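Phl p 3 allergen (Phleum pratense, PDB 3FT1) is a secreted grass pollen allergen recognised by IgE, related to the C-terminal domain of beta-expansins and of unestablished molecular function. Local coordinates at residues L19-T24 with E44-K49. Sequence-based numbering, arbitrary orientation.
Sequences LDIKYT and EPLTKK
Leu46 meets Leu19 and Ile21 through a single methyl, CD2. Its nearest partner is one branch of Leu19: CD1 lies 4.2 Å from Leu46 CD2. The two leucine side chains slant across one another. Ile21 adds the end of its longer branch, with CD1 4.4 Å from Leu46 CD2. CD1 of Ile21 stands anti to CA about the CB-CG1 bond (chi2 176°), which carries the methyl towards Leu46. The contact is wholly apolar and buried, yet small: about 73 Å² over both segments. The backbones stay well apart, with the CA atoms of Leu19 and Leu46 9.3 Å from each other.

This spacing fits the fold, an antiparallel beta sandwich of the expansin C-terminal domain. Strand 52-56 lies between strands 16-24 and 44-49 in the sheet order; its Trp53 touches both Ile21 and Leu46, and its backbone is hydrogen-bonded to that of Leu19. Phe67 and Phe69 of strand 65-71 pack on Leu19 and Ile21, respectively, while Val33 touches Ile21 and Leu46.

The other face of segment 19-24 is polar and more open: Lys22 is exposed and Asp20 partly so. They sit two residues apart and form a salt bridge, Lys22 NZ to Asp20 OD1, at 2.6 Å. The ammonium approaches OD1 on its syn side, the side of OD2. A turn about CB-CG (chi2 -74°) and another at the end of the chain (chi4 -73°) bring NZ back to Asp20. On segment 44-49, Pro45 and Thr47 flank Leu46 in sequence and are exposed, as are Lys48 and Lys49.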
loop_
_atom_site.group_PDB
_atom_site.type_symbol
_atom_site.label_atom_id
_atom_site.label_comp_id
_atom_site.label_asym_id
_atom_site.label_seq_id
_atom_site.Cartn_x
_atom_site.Cartn_y
_atom_site.Cartn_z
ATOM N N LEU A 19 -3.429 -4.102 -5.275
ATOM C CA LEU A 19 -3.651 -2.670 -5.132
ATOM C C LEU A 19 -3.129 -1.886 -6.307
ATOM O O LEU A 19 -1.951 -1.996 -6.665
ATOM C CB LEU A 19 -2.963 -2.148 -3.868
ATOM C CG LEU A 19 -3.448 -2.722 -2.539
ATOM C CD1 LEU A 19 -2.526 -2.260 -1.417
ATOM C CD2 LEU A 19 -4.885 -2.289 -2.283
ATOM N N ASP A 20 -4.019 -1.094 -6.893
ATOM C CA ASP A 20 -3.625 -0.030 -7.800
ATOM C C ASP A 20 -3.194 1.137 -6.933
ATOM O O ASP A 20 -4.016 1.819 -6.325
ATOM C CB ASP A 20 -4.804 0.384 -8.682
ATOM C CG ASP A 20 -4.441 1.472 -9.671
ATOM O OD1 ASP A 20 -3.245 1.818 -9.772
ATOM O OD2 ASP A 20 -5.355 1.982 -10.353
ATOM N N ILE A 21 -1.889 1.348 -6.848
ATOM C CA ILE A 21 -1.363 2.425 -6.036
ATOM C C ILE A 21 -0.943 3.538 -6.982
ATOM O O ILE A 21 -0.133 3.322 -7.888
ATOM C CB ILE A 21 -0.152 1.949 -5.184
ATOM C CG1 ILE A 21 -0.575 0.801 -4.259
ATOM C CG2 ILE A 21 0.434 3.107 -4.380
ATOM C CD1 ILE A 21 0.566 0.192 -3.455
ATOM N N LYS A 22 -1.521 4.719 -6.792
ATOM C CA LYS A 22 -1.149 5.884 -7.574
ATOM C C LYS A 22 -0.327 6.797 -6.682
ATOM O O LYS A 22 -0.853 7.430 -5.768
ATOM C CB LYS A 22 -2.397 6.593 -8.089
ATOM C CG LYS A 22 -3.092 5.821 -9.199
ATOM C CD LYS A 22 -2.277 5.937 -10.493
ATOM C CE LYS A 22 -2.924 5.203 -11.653
ATOM N NZ LYS A 22 -2.803 3.727 -11.527
ATOM N N TYR A 23 0.972 6.843 -6.959
ATOM C CA TYR A 23 1.931 7.550 -6.130
ATOM C C TYR A 23 2.409 8.757 -6.901
ATOM O O TYR A 23 2.833 8.640 -8.048
ATOM C CB TYR A 23 3.110 6.624 -5.823
ATOM C CG TYR A 23 4.281 7.251 -5.093
ATOM C CD1 TYR A 23 4.394 7.155 -3.713
ATOM C CD2 TYR A 23 5.294 7.908 -5.790
ATOM C CE1 TYR A 23 5.475 7.704 -3.039
ATOM C CE2 TYR A 23 6.379 8.464 -5.124
ATOM C CZ TYR A 23 6.461 8.354 -3.749
ATOM O OH TYR A 23 7.517 8.898 -3.061
ATOM N N THR A 24 2.322 9.916 -6.265
ATOM C CA THR A 24 2.688 11.172 -6.895
ATOM C C THR A 24 3.699 11.903 -6.033
ATOM O O THR A 24 3.377 12.343 -4.929
ATOM C CB THR A 24 1.461 12.092 -7.026
ATOM O OG1 THR A 24 0.406 11.401 -7.699
ATOM C CG2 THR A 24 1.817 13.333 -7.793
ATOM N N GLU A 44 6.388 -6.287 5.095
ATOM C CA GLU A 44 6.337 -7.308 4.061
ATOM C C GLU A 44 6.279 -6.655 2.687
ATOM O O GLU A 44 5.366 -5.875 2.406
ATOM C CB GLU A 44 5.096 -8.181 4.248
ATOM C CG GLU A 44 4.942 -8.733 5.656
ATOM C CD GLU A 44 3.636 -9.475 5.837
ATOM O OE1 GLU A 44 3.382 -10.414 5.061
ATOM O OE2 GLU A 44 2.873 -9.117 6.751
ATOM N N PRO A 45 7.231 -6.992 1.813
ATOM C CA PRO A 45 7.262 -6.309 0.515
ATOM C C PRO A 45 6.067 -6.691 -0.352
ATOM O O PRO A 45 5.642 -7.852 -0.348
ATOM C CB PRO A 45 8.554 -6.819 -0.133
ATOM C CG PRO A 45 9.284 -7.585 0.939
ATOM C CD PRO A 45 8.254 -8.042 1.918
ATOM N N LEU A 46 5.516 -5.713 -1.063
ATOM C CA LEU A 46 4.548 -5.990 -2.112
ATOM C C LEU A 46 5.330 -6.194 -3.393
ATOM O O LEU A 46 6.407 -5.628 -3.565
ATOM C CB LEU A 46 3.560 -4.833 -2.284
ATOM C CG LEU A 46 2.356 -4.815 -1.339
ATOM C CD1 LEU A 46 2.798 -4.529 0.084
ATOM C CD2 LEU A 46 1.334 -3.789 -1.814
ATOM N N THR A 47 4.796 -7.019 -4.280
ATOM C CA THR A 47 5.413 -7.261 -5.575
ATOM C C THR A 47 4.728 -6.420 -6.642
ATOM O O THR A 47 3.507 -6.411 -6.732
ATOM C CB THR A 47 5.285 -8.738 -5.968
ATOM O OG1 THR A 47 5.988 -9.546 -5.012
ATOM C CG2 THR A 47 5.855 -8.973 -7.358
ATOM N N LYS A 48 5.505 -5.704 -7.446
ATOM C CA LYS A 48 4.910 -4.917 -8.515
ATOM C C LYS A 48 4.582 -5.799 -9.715
ATOM O O LYS A 48 5.453 -6.485 -10.252
ATOM C CB LYS A 48 5.818 -3.763 -8.938
ATOM C CG LYS A 48 5.121 -2.794 -9.874
ATOM C CD LYS A 48 6.028 -1.648 -10.280
ATOM C CE LYS A 48 5.291 -0.686 -11.198
ATOM N NZ LYS A 48 5.984 0.627 -11.307
ATOM N N LYS A 49 3.321 -5.777 -10.129
ATOM C CA LYS A 49 2.856 -6.600 -11.241
ATOM C C LYS A 49 2.205 -5.739 -12.305
ATOM O O LYS A 49 0.989 -5.768 -12.478
ATOM C CB LYS A 49 1.852 -7.643 -10.751
ATOM C CG LYS A 49 2.432 -8.637 -9.782
ATOM C CD LYS A 49 1.556 -9.862 -9.678
ATOM C CE LYS A 49 2.309 -11.030 -9.080
ATOM N NZ LYS A 49 1.497 -12.273 -9.141
#